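Local coordinates for methyltransferase-like protein of unknown function (Silicibacter pomeroyi DSS-3, PDB 3CVO) that is of unknown function but has the Rossmann fold of the class I methyltransferases, which suggests that it transfers methyl groups from S-adenosylmethionine, at residues T15-E20 against I174-A178; R131-G135 against W160-V164. All coordinates share one frame; numbering follows the deposited sequence.

Both contacts lie beside the Rossmann-like sheet, whose strand order 3-2-1-4-5-7-6 is that of the class I methyltransferases. Contact 1 joins the start of helix 18-30 to the turn between the last two strands of that order, 172-174 and 177-182. Contact 2 sets the start of helix 133-143 against the loop that follows strand 148-152. Their centres lie 18 Å apart and their nearest atoms about 7 Å, so they do not touch. The link between them is the segment just after strand 148-152: R176 of contact 1 forms a salt bridge with D153, and R133 of contact 2 one with the adjacent D154.

Contact 1: residues T15-E20 against I174-A178; sequences TMPPAE and IGRLA
E20 and R176 meet through the arginine's backbone: R176 N donates to E20 OE2 at 2.9 Å along an almost straight line (178°), arriving from above the carboxylate plane. The bend of E20 at chi2 (93°) carries the carboxylate back to the turn I174-L177, a type II' turn that also brings E20 OE2 to 3.1 Å from R176 CG. E20 OE2 stays 4.4 Å from R176 NE and well out of the guanidinium plane, so only the opposite charges are near each other; the two planes stand 74° apart. Instead, the arginine reaches past, extended from CG to NE, and R176 NH2 gives a more bent bond to T15 O at 3.2 Å, from above the carbonyl plane. P17, the N-cap residue of helix 18-30, lays its CD over the centre of one guanidinium face, 3.7 Å above it, an apolar lid suited to a flat cation. G175 fits its place twice over: its phi is positive, and a side chain there would run into the E20 carboxylate.

Apolar contacts spread outward from this core. The methylene E20 CG slides along L177 CB at 3.5 Å, while the selenomethionine M16 brings its terminal CE to 4.2 Å from L177 CD1. At the exposed margin, I174 CG2 lies against A19, 3.6 Å from A19 O. Beyond the two segments, D153 holds R176 NE in a salt bridge. L177 and I174 also rest on A23 of helix 18-30, so the helix start lies against the turn joining strands 172-174 and 177-182.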
ATOM      1  N   THR A  15     -20.836  -4.811  23.532  1.00 42.02           N
ATOM      2  CA  THR A  15     -21.849  -3.789  23.198  1.00 45.67           C
ATOM      3  C   THR A  15     -22.643  -4.082  21.920  1.00 44.23           C
ATOM      4  O   THR A  15     -23.054  -3.177  21.194  1.00 48.23           O
ATOM      5  CB  THR A  15     -21.215  -2.406  23.098  1.00 46.40           C
ATOM      6  OG1 THR A  15     -19.849  -2.532  22.709  1.00 52.06           O
ATOM      7  CG2 THR A  15     -21.255  -1.729  24.465  1.00 53.24           C
HETATM    8  N   MSE A  16     -22.842  -5.362  21.652  1.00 40.38           N
HETATM    9  CA  MSE A  16     -23.588  -5.788  20.483  1.00 37.01           C
HETATM   10  C   MSE A  16     -24.989  -6.121  20.936  1.00 33.72           C
HETATM   11  O   MSE A  16     -25.177  -6.689  21.995  1.00 34.13           O
HETATM   12  CB  MSE A  16     -22.978  -7.049  19.868  1.00 35.09           C
HETATM   13  CG  MSE A  16     -21.553  -6.929  19.441  1.00 38.94           C
HETATM   14 SE   MSE A  16     -21.103  -8.453  18.302  0.75 33.88          SE
HETATM   15  CE  MSE A  16     -19.526  -7.769  17.388  1.00 29.72           C
ATOM     16  N   PRO A  17     -25.991  -5.774  20.130  1.00 30.71           N
ATOM     17  CA  PRO A  17     -27.306  -6.236  20.497  1.00 28.22           C
ATOM     18  C   PRO A  17     -27.358  -7.765  20.471  1.00 28.72           C
ATOM     19  O   PRO A  17     -26.405  -8.421  20.044  1.00 26.22           O
ATOM     20  CB  PRO A  17     -28.208  -5.641  19.407  1.00 28.14           C
ATOM     21  CG  PRO A  17     -27.433  -4.520  18.835  1.00 30.69           C
ATOM     22  CD  PRO A  17     -26.010  -4.943  18.920  1.00 32.09           C
ATOM     23  N   PRO A  18     -28.477  -8.336  20.903  1.00 29.48           N
ATOM     24  CA  PRO A  18     -28.614  -9.779  21.072  1.00 30.74           C
ATOM     25  C   PRO A  18     -28.310 -10.667  19.868  1.00 30.73           C
ATOM     26  O   PRO A  18     -27.593 -11.661  19.991  1.00 31.34           O
ATOM     27  CB  PRO A  18     -30.091  -9.910  21.434  1.00 31.38           C
ATOM     28  CG  PRO A  18     -30.349  -8.687  22.255  1.00 27.99           C
ATOM     29  CD  PRO A  18     -29.585  -7.606  21.569  1.00 31.67           C
ATOM     30  N   ALA A  19     -28.943 -10.358  18.748  1.00 30.40           N
ATOM     31  CA  ALA A  19     -28.813 -11.170  17.524  1.00 30.11           C
ATOM     32  C   ALA A  19     -27.347 -11.222  17.109  1.00 29.45           C
ATOM     33  O   ALA A  19     -26.764 -12.270  16.780  1.00 27.39           O
ATOM     34  CB  ALA A  19     -29.635 -10.548  16.391  1.00 29.78           C
ATOM     35  N   GLU A  20     -26.775 -10.029  17.116  1.00 26.94           N
ATOM     36  CA  GLU A  20     -25.393  -9.816  16.718  1.00 24.50           C
ATOM     37  C   GLU A  20     -24.466 -10.577  17.671  1.00 25.71           C
ATOM     38  O   GLU A  20     -23.528 -11.223  17.238  1.00 24.04           O
ATOM     39  CB  GLU A  20     -25.027  -8.329  16.753  1.00 24.77           C
ATOM     40  CG  GLU A  20     -25.497  -7.510  15.582  1.00 24.65           C
ATOM     41  CD  GLU A  20     -26.820  -6.866  15.832  1.00 31.85           C
ATOM     42  OE1 GLU A  20     -27.603  -7.469  16.587  1.00 29.50           O
ATOM     43  OE2 GLU A  20     -27.068  -5.766  15.286  1.00 33.64           O
ATOM     44  N   ILE A 174     -26.641  -9.782   9.962  1.00 25.17           N
ATOM     45  CA  ILE A 174     -27.256 -10.075  11.265  1.00 26.61           C
ATOM     46  C   ILE A 174     -27.330  -8.757  12.011  1.00 26.64           C
ATOM     47  O   ILE A 174     -26.379  -8.318  12.658  1.00 28.45           O
ATOM     48  CB  ILE A 174     -26.461 -11.137  12.107  1.00 29.16           C
ATOM     49  CG1 ILE A 174     -26.091 -12.364  11.257  1.00 30.53           C
ATOM     50  CG2 ILE A 174     -27.261 -11.581  13.329  1.00 26.18           C
ATOM     51  CD1 ILE A 174     -24.648 -12.387  10.855  1.00 32.97           C
ATOM     52  N   GLY A 175     -28.489  -8.126  11.906  1.00 25.11           N
ATOM     53  CA  GLY A 175     -28.615  -6.741  12.292  1.00 24.97           C
ATOM     54  C   GLY A 175     -27.572  -5.902  11.610  1.00 26.84           C
ATOM     55  O   GLY A 175     -27.474  -5.851  10.383  1.00 28.73           O
ATOM     56  N   ARG A 176     -26.783  -5.237  12.432  1.00 26.19           N
ATOM     57  CA  ARG A 176     -25.789  -4.280  11.954  1.00 28.18           C
ATOM     58  C   ARG A 176     -24.471  -4.987  11.682  1.00 25.03           C
ATOM     59  O   ARG A 176     -23.509  -4.395  11.227  1.00 28.09           O
ATOM     60  CB  ARG A 176     -25.521  -3.233  13.025  1.00 30.62           C
ATOM     61  CG  ARG A 176     -24.840  -3.863  14.235  1.00 37.78           C
ATOM     62  CD  ARG A 176     -24.615  -2.879  15.355  1.00 41.26           C
ATOM     63  NE  ARG A 176     -23.510  -3.329  16.184  1.00 43.56           N
ATOM     64  CZ  ARG A 176     -23.267  -2.871  17.397  1.00 43.76           C
ATOM     65  NH1 ARG A 176     -24.067  -1.959  17.925  1.00 46.26           N
ATOM     66  NH2 ARG A 176     -22.243  -3.333  18.088  1.00 42.73           N
ATOM     67  N   LEU A 177     -24.446  -6.260  12.028  1.00 22.28           N
ATOM     68  CA  LEU A 177     -23.227  -7.080  11.895  1.00 22.29           C
ATOM     69  C   LEU A 177     -23.237  -7.823  10.555  1.00 22.94           C
ATOM     70  O   LEU A 177     -24.212  -8.475  10.189  1.00 22.97           O
ATOM     71  CB  LEU A 177     -23.144  -8.098  13.035  1.00 24.42           C
ATOM     72  CG  LEU A 177     -21.924  -9.018  13.036  1.00 24.97           C
ATOM     73  CD1 LEU A 177     -20.709  -8.181  13.425  1.00 25.05           C
ATOM     74  CD2 LEU A 177     -22.116 -10.195  14.012  1.00 28.01           C
ATOM     75  N   ALA A 178     -22.141  -7.700   9.833  1.00 24.13           N
ATOM     76  CA  ALA A 178     -21.944  -8.399   8.558  1.00 23.02           C
ATOM     77  C   ALA A 178     -21.052  -9.608   8.755  1.00 22.84           C
ATOM     78  O   ALA A 178     -19.951  -9.527   9.292  1.00 26.26           O
ATOM     79  CB  ALA A 178     -21.329  -7.452   7.496  1.00 25.55           C
TER

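Contact 2: residues R131-G135 against W160-V164; sequences RFRVG and WQHQV
The indole of W160 meets V134 through V134 CG2, which approaches obliquely to 3.5 Å from W160 NE1. Over one face, toward the rim, lies Q163 NE2, 3.2 Å above the plane. At the edge, in plane, a water accepts the indole N-H, 3.0 Å from W160 NE1, and the backbone N-H of V134 as well, bridging the ring to the first turn of helix 133-143, where N-H groups lack helix partners.

Q163 NE2 is fixed above the ring by a nearly straight bond to W160 O (2.7 Å, 176°) in the carbonyl plane, and Q163 OE1 accepts a hydrogen bond from Q194. Were Q163 an alanine, W160 O would probably lose this donor, and V134 CG1 and part of the indole face would lose the chain that lies against them.

V134 carries most of the contact from its side. With CG1 anti to the backbone N (chi1 174°), one methyl touches Q163 CG at 3.9 Å while the other reaches W160, Q161 CG and V164 CG2. A branched aliphatic residue suits a site ringed by methylenes, a methyl and an indole. The segments thus adhere by apolar contact and one bridging water, while R133 forms a salt bridge with D154.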
ATOM      1  N   ARG A 131     -10.124  -0.015  14.460  1.00 21.18           N
ATOM      2  CA  ARG A 131      -9.819   1.083  13.547  1.00 20.23           C
ATOM      3  C   ARG A 131      -9.489   0.518  12.161  1.00 20.15           C
ATOM      4  O   ARG A 131      -9.353  -0.676  11.990  1.00 23.39           O
ATOM      5  CB  ARG A 131      -8.638   1.892  14.049  1.00 22.08           C
ATOM      6  CG  ARG A 131      -8.861   2.567  15.424  1.00 28.53           C
ATOM      7  CD  ARG A 131      -9.813   3.738  15.311  1.00 26.19           C
ATOM      8  NE  ARG A 131     -11.169   3.307  15.583  1.00 47.36           N
ATOM      9  CZ  ARG A 131     -12.221   3.657  14.867  1.00 51.35           C
ATOM     10  NH1 ARG A 131     -12.074   4.425  13.802  1.00 58.88           N
ATOM     11  NH2 ARG A 131     -13.421   3.219  15.212  1.00 55.05           N
ATOM     12  N   PHE A 132      -9.342   1.397  11.201  1.00 19.10           N
ATOM     13  CA  PHE A 132      -9.040   1.009   9.821  1.00 18.60           C
ATOM     14  C   PHE A 132      -9.894  -0.148   9.368  1.00 17.22           C
ATOM     15  O   PHE A 132      -9.359  -1.084   8.747  1.00 21.21           O
ATOM     16  CB  PHE A 132      -7.596   0.588   9.632  1.00 23.13           C
ATOM     17  CG  PHE A 132      -6.604   1.583  10.138  1.00 22.18           C
ATOM     18  CD1 PHE A 132      -6.162   2.614   9.332  1.00 26.45           C
ATOM     19  CD2 PHE A 132      -6.129   1.496  11.425  1.00 27.49           C
ATOM     20  CE1 PHE A 132      -5.243   3.575   9.814  1.00 25.81           C
ATOM     21  CE2 PHE A 132      -5.202   2.445  11.921  1.00 22.81           C
ATOM     22  CZ  PHE A 132      -4.761   3.486  11.085  1.00 24.83           C
ATOM     23  N   ARG A 133     -11.195  -0.083   9.611  1.00 18.58           N
ATOM     24  CA  ARG A 133     -12.050  -1.293   9.428  1.00 19.18           C
ATOM     25  C   ARG A 133     -11.993  -1.857   8.000  1.00 19.02           C
ATOM     26  O   ARG A 133     -11.836  -3.062   7.777  1.00 19.73           O
ATOM     27  CB  ARG A 133     -13.489  -1.047   9.838  1.00 18.71           C
ATOM     28  CG  ARG A 133     -13.602  -0.854  11.328  1.00 21.89           C
ATOM     29  CD  ARG A 133     -14.992  -0.979  11.875  1.00 24.88           C
ATOM     30  NE  ARG A 133     -14.926  -0.727  13.297  1.00 25.09           N
ATOM     31  CZ  ARG A 133     -15.919  -0.872  14.167  1.00 26.68           C
ATOM     32  NH1 ARG A 133     -17.124  -1.311  13.808  1.00 30.25           N
ATOM     33  NH2 ARG A 133     -15.670  -0.579  15.425  1.00 28.12           N
ATOM     34  N   VAL A 134     -12.174  -0.984   7.020  1.00 21.35           N
ATOM     35  CA  VAL A 134     -12.044  -1.432   5.613  1.00 21.94           C
ATOM     36  C   VAL A 134     -10.672  -2.045   5.326  1.00 21.81           C
ATOM     37  O   VAL A 134     -10.564  -3.117   4.722  1.00 21.34           O
ATOM     38  CB  VAL A 134     -12.447  -0.343   4.583  1.00 21.96           C
ATOM     39  CG1 VAL A 134     -12.135  -0.851   3.132  1.00 20.73           C
ATOM     40  CG2 VAL A 134     -13.915  -0.008   4.762  1.00 24.19           C
ATOM     41  N   GLY A 135      -9.636  -1.421   5.849  1.00 21.43           N
ATOM     42  CA  GLY A 135      -8.268  -1.872   5.656  1.00 19.90           C
ATOM     43  C   GLY A 135      -8.030  -3.263   6.240  1.00 18.75           C
ATOM     44  O   GLY A 135      -7.352  -4.080   5.653  1.00 18.76           O
ATOM     45  N   TRP A 160     -18.705   3.866   2.543  1.00 57.12           N
ATOM     46  CA  TRP A 160     -17.287   3.811   2.103  1.00 54.46           C
ATOM     47  C   TRP A 160     -16.882   2.379   2.361  1.00 50.95           C
ATOM     48  O   TRP A 160     -15.882   1.857   1.841  1.00 50.75           O
ATOM     49  CB  TRP A 160     -16.410   4.836   2.874  1.00 54.18           C
ATOM     50  CG  TRP A 160     -15.095   4.339   3.503  1.00 58.61           C
ATOM     51  CD1 TRP A 160     -14.944   3.759   4.741  1.00 63.58           C
ATOM     52  CD2 TRP A 160     -13.757   4.429   2.945  1.00 64.25           C
ATOM     53  NE1 TRP A 160     -13.610   3.473   4.982  1.00 60.33           N
ATOM     54  CE2 TRP A 160     -12.863   3.867   3.898  1.00 62.08           C
ATOM     55  CE3 TRP A 160     -13.233   4.917   1.742  1.00 61.40           C
ATOM     56  CZ2 TRP A 160     -11.475   3.787   3.677  1.00 48.17           C
ATOM     57  CZ3 TRP A 160     -11.839   4.835   1.530  1.00 57.64           C
ATOM     58  CH2 TRP A 160     -10.988   4.284   2.496  1.00 47.99           C
ATOM     59  N   GLN A 161     -17.742   1.744   3.145  1.00 45.70           N
ATOM     60  CA  GLN A 161     -17.460   0.428   3.660  1.00 42.65           C
ATOM     61  C   GLN A 161     -17.803  -0.603   2.577  1.00 42.47           C
ATOM     62  O   GLN A 161     -17.203  -1.675   2.520  1.00 41.88           O
ATOM     63  CB  GLN A 161     -18.144   0.183   5.027  1.00 40.74           C
ATOM     64  CG  GLN A 161     -17.360   0.974   6.091  1.00 42.57           C
ATOM     65  CD  GLN A 161     -17.845   0.830   7.521  1.00 51.26           C
ATOM     66  OE1 GLN A 161     -18.959   0.365   7.776  1.00 45.79           O
ATOM     67  NE2 GLN A 161     -16.999   1.270   8.478  1.00 42.45           N
ATOM     68  N   HIS A 162     -18.734  -0.285   1.690  1.00 36.84           N
ATOM     69  CA  HIS A 162     -19.313  -1.364   0.918  1.00 39.00           C
ATOM     70  C   HIS A 162     -18.415  -1.827  -0.256  1.00 38.65           C
ATOM     71  O   HIS A 162     -18.744  -2.791  -0.939  1.00 39.83           O
ATOM     72  CB  HIS A 162     -20.729  -1.015   0.540  1.00 40.75           C
ATOM     73  CG  HIS A 162     -21.663  -1.041   1.713  1.00 54.90           C
ATOM     74  ND1 HIS A 162     -21.825   0.036   2.565  1.00 63.76           N
ATOM     75  CD2 HIS A 162     -22.459  -2.023   2.197  1.00 60.56           C
ATOM     76  CE1 HIS A 162     -22.686  -0.280   3.516  1.00 61.12           C
ATOM     77  NE2 HIS A 162     -23.088  -1.521   3.314  1.00 66.46           N
ATOM     78  N   GLN A 163     -17.250  -1.152  -0.372  1.00 38.99           N
ATOM     79  CA  GLN A 163     -16.079  -1.449  -1.312  1.00 33.81           C
ATOM     80  C   GLN A 163     -15.335  -2.754  -0.833  1.00 32.27           C
ATOM     81  O   GLN A 163     -14.485  -3.367  -1.477  1.00 28.68           O
ATOM     82  CB  GLN A 163     -15.077  -0.264  -1.331  1.00 35.81           C
ATOM     83  CG  GLN A 163     -13.992  -0.289  -0.232  1.00 35.60           C
ATOM     84  CD  GLN A 163     -13.075   0.966  -0.170  1.00 36.63           C
ATOM     85  OE1 GLN A 163     -11.970   0.989  -0.742  1.00 36.01           O
ATOM     86  NE2 GLN A 163     -13.534   1.994   0.533  1.00 27.93           N
ATOM     87  N   VAL A 164     -15.733  -3.137   0.354  1.00 27.03           N
ATOM     88  CA  VAL A 164     -15.391  -4.410   0.997  1.00 28.35           C
ATOM     89  C   VAL A 164     -15.927  -5.586   0.145  1.00 23.21           C
ATOM     90  O   VAL A 164     -15.296  -6.625   0.014  1.00 23.01           O
ATOM     91  CB  VAL A 164     -16.060  -4.412   2.453  1.00 31.13           C
ATOM     92  CG1 VAL A 164     -15.963  -5.717   3.145  1.00 30.29           C
ATOM     93  CG2 VAL A 164     -15.437  -3.279   3.308  1.00 30.10           C
TER
HETATM   94  O   HOH W   1     -12.637   2.025   7.455  1.00 30.74           O